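Kelch-like protein 7 (Homo sapiens, PDB 3II7) serves as the substrate-specific adapter of a CUL3-RBX1 E3 ubiquitin ligase, its kelch-repeat domain forming a six-bladed beta-propeller. Local coordinates at residues V57-G62 / M72-V77. Residues are numbered along the deposited sequence; the frame is centred on the assembly and turned at random.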
ATOM      1  N   VAL A  57      13.450   8.153   4.349  1.00  6.30           N
ATOM      2  CA  VAL A  57      13.593   6.743   4.723  1.00  3.68           C
ATOM      3  C   VAL A  57      12.388   5.909   4.288  1.00  5.47           C
ATOM      4  O   VAL A  57      11.220   6.273   4.583  1.00  3.95           O
ATOM      5  CB  VAL A  57      13.801   6.597   6.248  1.00  6.32           C
ATOM      6  CG1 VAL A  57      14.012   5.102   6.630  1.00  5.94           C
ATOM      7  CG2 VAL A  57      14.999   7.433   6.709  1.00  5.47           C
ATOM      8  N   VAL A  58      12.678   4.776   3.612  1.00  7.18           N
ATOM      9  CA  VAL A  58      11.679   3.720   3.353  1.00  5.56           C
ATOM     10  C   VAL A  58      11.790   2.716   4.481  1.00  7.79           C
ATOM     11  O   VAL A  58      12.879   2.179   4.733  1.00  7.02           O
ATOM     12  CB  VAL A  58      11.904   2.995   2.037  1.00  3.74           C
ATOM     13  CG1 VAL A  58      10.876   1.861   1.871  1.00  2.94           C
ATOM     14  CG2 VAL A  58      11.836   3.965   0.804  1.00  5.13           C
ATOM     15  N   TYR A  59      10.675   2.494   5.187  1.00  5.84           N
ATOM     16  CA  TYR A  59      10.598   1.474   6.243  1.00  6.18           C
ATOM     17  C   TYR A  59       9.892   0.256   5.695  1.00  6.17           C
ATOM     18  O   TYR A  59       8.769   0.369   5.112  1.00  5.16           O
ATOM     19  CB  TYR A  59       9.816   2.004   7.446  1.00  5.49           C
ATOM     20  CG  TYR A  59      10.476   3.186   8.100  1.00  8.28           C
ATOM     21  CD1 TYR A  59      11.318   3.021   9.196  1.00  8.58           C
ATOM     22  CD2 TYR A  59      10.268   4.455   7.627  1.00  4.83           C
ATOM     23  CE1 TYR A  59      11.930   4.106   9.796  1.00 10.63           C
ATOM     24  CE2 TYR A  59      10.851   5.564   8.228  1.00  7.48           C
ATOM     25  CZ  TYR A  59      11.692   5.387   9.310  1.00  8.51           C
ATOM     26  OH  TYR A  59      12.288   6.465   9.890  1.00  6.63           O
ATOM     27  N   ILE A  60      10.537  -0.903   5.855  1.00  6.02           N
ATOM     28  CA  ILE A  60       9.968  -2.190   5.448  1.00  4.82           C
ATOM     29  C   ILE A  60       9.708  -2.976   6.715  1.00  5.50           C
ATOM     30  O   ILE A  60      10.637  -3.205   7.531  1.00  5.67           O
ATOM     31  CB  ILE A  60      10.913  -2.946   4.528  1.00  5.20           C
ATOM     32  CG1 ILE A  60      11.044  -2.191   3.205  1.00 11.33           C
ATOM     33  CG2 ILE A  60      10.381  -4.413   4.250  1.00  6.42           C
ATOM     34  CD1 ILE A  60      12.038  -2.747   2.255  1.00 18.19           C
ATOM     35  N   LEU A  61       8.449  -3.337   6.925  1.00  5.25           N
ATOM     36  CA  LEU A  61       8.042  -3.916   8.210  1.00  8.54           C
ATOM     37  C   LEU A  61       6.993  -5.019   8.047  1.00  6.59           C
ATOM     38  O   LEU A  61       6.285  -5.083   7.034  1.00  5.75           O
ATOM     39  CB  LEU A  61       7.582  -2.787   9.158  1.00  8.97           C
ATOM     40  CG  LEU A  61       6.452  -1.893   8.655  1.00 10.78           C
ATOM     41  CD1 LEU A  61       5.101  -2.547   8.890  1.00 25.86           C
ATOM     42  CD2 LEU A  61       6.531  -0.537   9.335  1.00 16.04           C
ATOM     43  N   GLY A  62       6.930  -5.908   9.048  1.00  6.91           N
ATOM     44  CA  GLY A  62       5.994  -7.014   9.027  1.00  7.46           C
ATOM     45  C   GLY A  62       6.389  -8.099   8.047  1.00  4.80           C
ATOM     46  O   GLY A  62       7.532  -8.127   7.519  1.00  5.49           O
ATOM     47  N   MET A  72      12.656  -4.294  11.480  1.00  5.87           N
ATOM     48  CA  MET A  72      12.228  -3.308  10.458  1.00  6.00           C
ATOM     49  C   MET A  72      13.469  -2.895   9.705  1.00  8.19           C
ATOM     50  O   MET A  72      14.441  -2.451  10.310  1.00  9.08           O
ATOM     51  CB  MET A  72      11.608  -2.076  11.170  1.00  8.06           C
ATOM     52  CG  MET A  72      11.201  -0.933  10.302  1.00  9.78           C
ATOM     53  SD  MET A  72       9.987   0.092  11.195  1.00 11.00           S
ATOM     54  CE  MET A  72      11.031   0.842  12.434  1.00 11.39           C
ATOM     55  N   ASP A  73      13.458  -3.073   8.395  1.00  4.43           N
ATOM     56  CA  ASP A  73      14.606  -2.678   7.567  1.00  4.03           C
ATOM     57  C   ASP A  73      14.330  -1.318   6.951  1.00 10.11           C
ATOM     58  O   ASP A  73      13.212  -1.053   6.483  1.00 11.23           O
ATOM     59  CB  ASP A  73      14.892  -3.753   6.538  1.00  6.78           C
ATOM     60  CG  ASP A  73      15.381  -5.029   7.170  1.00  8.23           C
ATOM     61  OD1 ASP A  73      16.169  -4.956   8.163  1.00  7.24           O
ATOM     62  OD2 ASP A  73      14.966  -6.128   6.696  1.00  8.66           O
ATOM     63  N   CYS A  74      15.330  -0.451   6.983  1.00  6.25           N
ATOM     64  CA  CYS A  74      15.144   0.959   6.649  1.00  5.39           C
ATOM     65  C   CYS A  74      16.139   1.345   5.584  1.00  3.57           C
ATOM     66  O   CYS A  74      17.354   1.092   5.732  1.00  4.87           O
ATOM     67  CB  CYS A  74      15.342   1.818   7.875  1.00  4.60           C
ATOM     68  SG  CYS A  74      14.402   1.304   9.356  1.00  9.24           S
ATOM     69  N   TYR A  75      15.648   1.979   4.537  1.00  3.90           N
ATOM     70  CA  TYR A  75      16.508   2.424   3.451  1.00  4.87           C
ATOM     71  C   TYR A  75      16.505   3.932   3.376  1.00  3.38           C
ATOM     72  O   TYR A  75      15.455   4.540   3.099  1.00  5.23           O
ATOM     73  CB  TYR A  75      16.028   1.841   2.154  1.00  4.09           C
ATOM     74  CG  TYR A  75      16.825   2.279   0.950  1.00  4.07           C
ATOM     75  CD1 TYR A  75      18.170   1.926   0.816  1.00  7.30           C
ATOM     76  CD2 TYR A  75      16.228   3.028  -0.079  1.00  4.04           C
ATOM     77  CE1 TYR A  75      18.903   2.325  -0.307  1.00  6.88           C
ATOM     78  CE2 TYR A  75      16.960   3.410  -1.219  1.00  5.91           C
ATOM     79  CZ  TYR A  75      18.281   3.059  -1.315  1.00  6.71           C
ATOM     80  OH  TYR A  75      19.004   3.448  -2.389  1.00  7.91           O
ATOM     81  N   ASN A  76      17.665   4.533   3.638  1.00  5.38           N
ATOM     82  CA  ASN A  76      17.832   5.950   3.504  1.00  6.79           C
ATOM     83  C   ASN A  76      18.076   6.264   2.015  1.00  6.02           C
ATOM     84  O   ASN A  76      19.110   5.881   1.440  1.00  5.54           O
ATOM     85  CB  ASN A  76      18.971   6.460   4.369  1.00  7.86           C
ATOM     86  CG  ASN A  76      19.078   7.971   4.330  1.00 16.87           C
ATOM     87  OD1 ASN A  76      19.224   8.552   3.266  1.00 10.79           O
ATOM     88  ND2 ASN A  76      18.953   8.615   5.498  1.00 18.97           N
ATOM     89  N   VAL A  77      17.123   6.920   1.390  1.00  7.22           N
ATOM     90  CA  VAL A  77      17.159   7.134  -0.067  1.00  6.41           C
ATOM     91  C   VAL A  77      18.247   8.107  -0.526  1.00  9.19           C
ATOM     92  O   VAL A  77      18.741   8.003  -1.657  1.00  9.59           O
ATOM     93  CB  VAL A  77      15.797   7.624  -0.610  1.00  7.22           C
ATOM     94  CG1 VAL A  77      14.677   6.600  -0.271  1.00  5.67           C
ATOM     95  CG2 VAL A  77      15.485   9.039  -0.122  1.00 10.60           C
TER
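Tyr59 meets two sulfurs from the neighbouring antiparallel strand: Cys74 SG lies 3.5 Å from Tyr59 CD1, and Met72 SD reaches the same CD1 at 3.8 Å. Both approach the ring obliquely, SG 57° off its normal, while Val57 CG1 sits over one face, offset toward the rim. Val57 CG1 also touches Cys74 CB at 3.8 Å. Met72 gets there because its CG stands anti to the backbone N (chi1 176°) and the chain then bends at chi3 (71°), which brings CE as well as SD against CD1; Met72 SD also packs 4.0 Å from Leu61 CD2, the two side chains running alongside. With Met72 cut back to an alanine, a gap is likely to open between Leu61 and the Tyr59 ring, which would keep only Cys74's sulfur of the two. On the face carrying Val58, Ile60 and Asp73, Val58 CG2 lies 4.0 Å from Val77 CG1, just past the strand end, the side chains crossing nearly perpendicularly; Asp73 salt-bridges Arg71 and Arg46. Val58 pairs with Tyr75 and Ile60 with Asp73 through two reciprocal backbone hydrogen bonds each. These are the middle strands of the second kelch repeat's four-stranded blade. Apolar and sulfur-aromatic packing thus lines the sheet side carrying Tyr59, which continues onto Ile104 of the next blade, while backbone bonds fix the register.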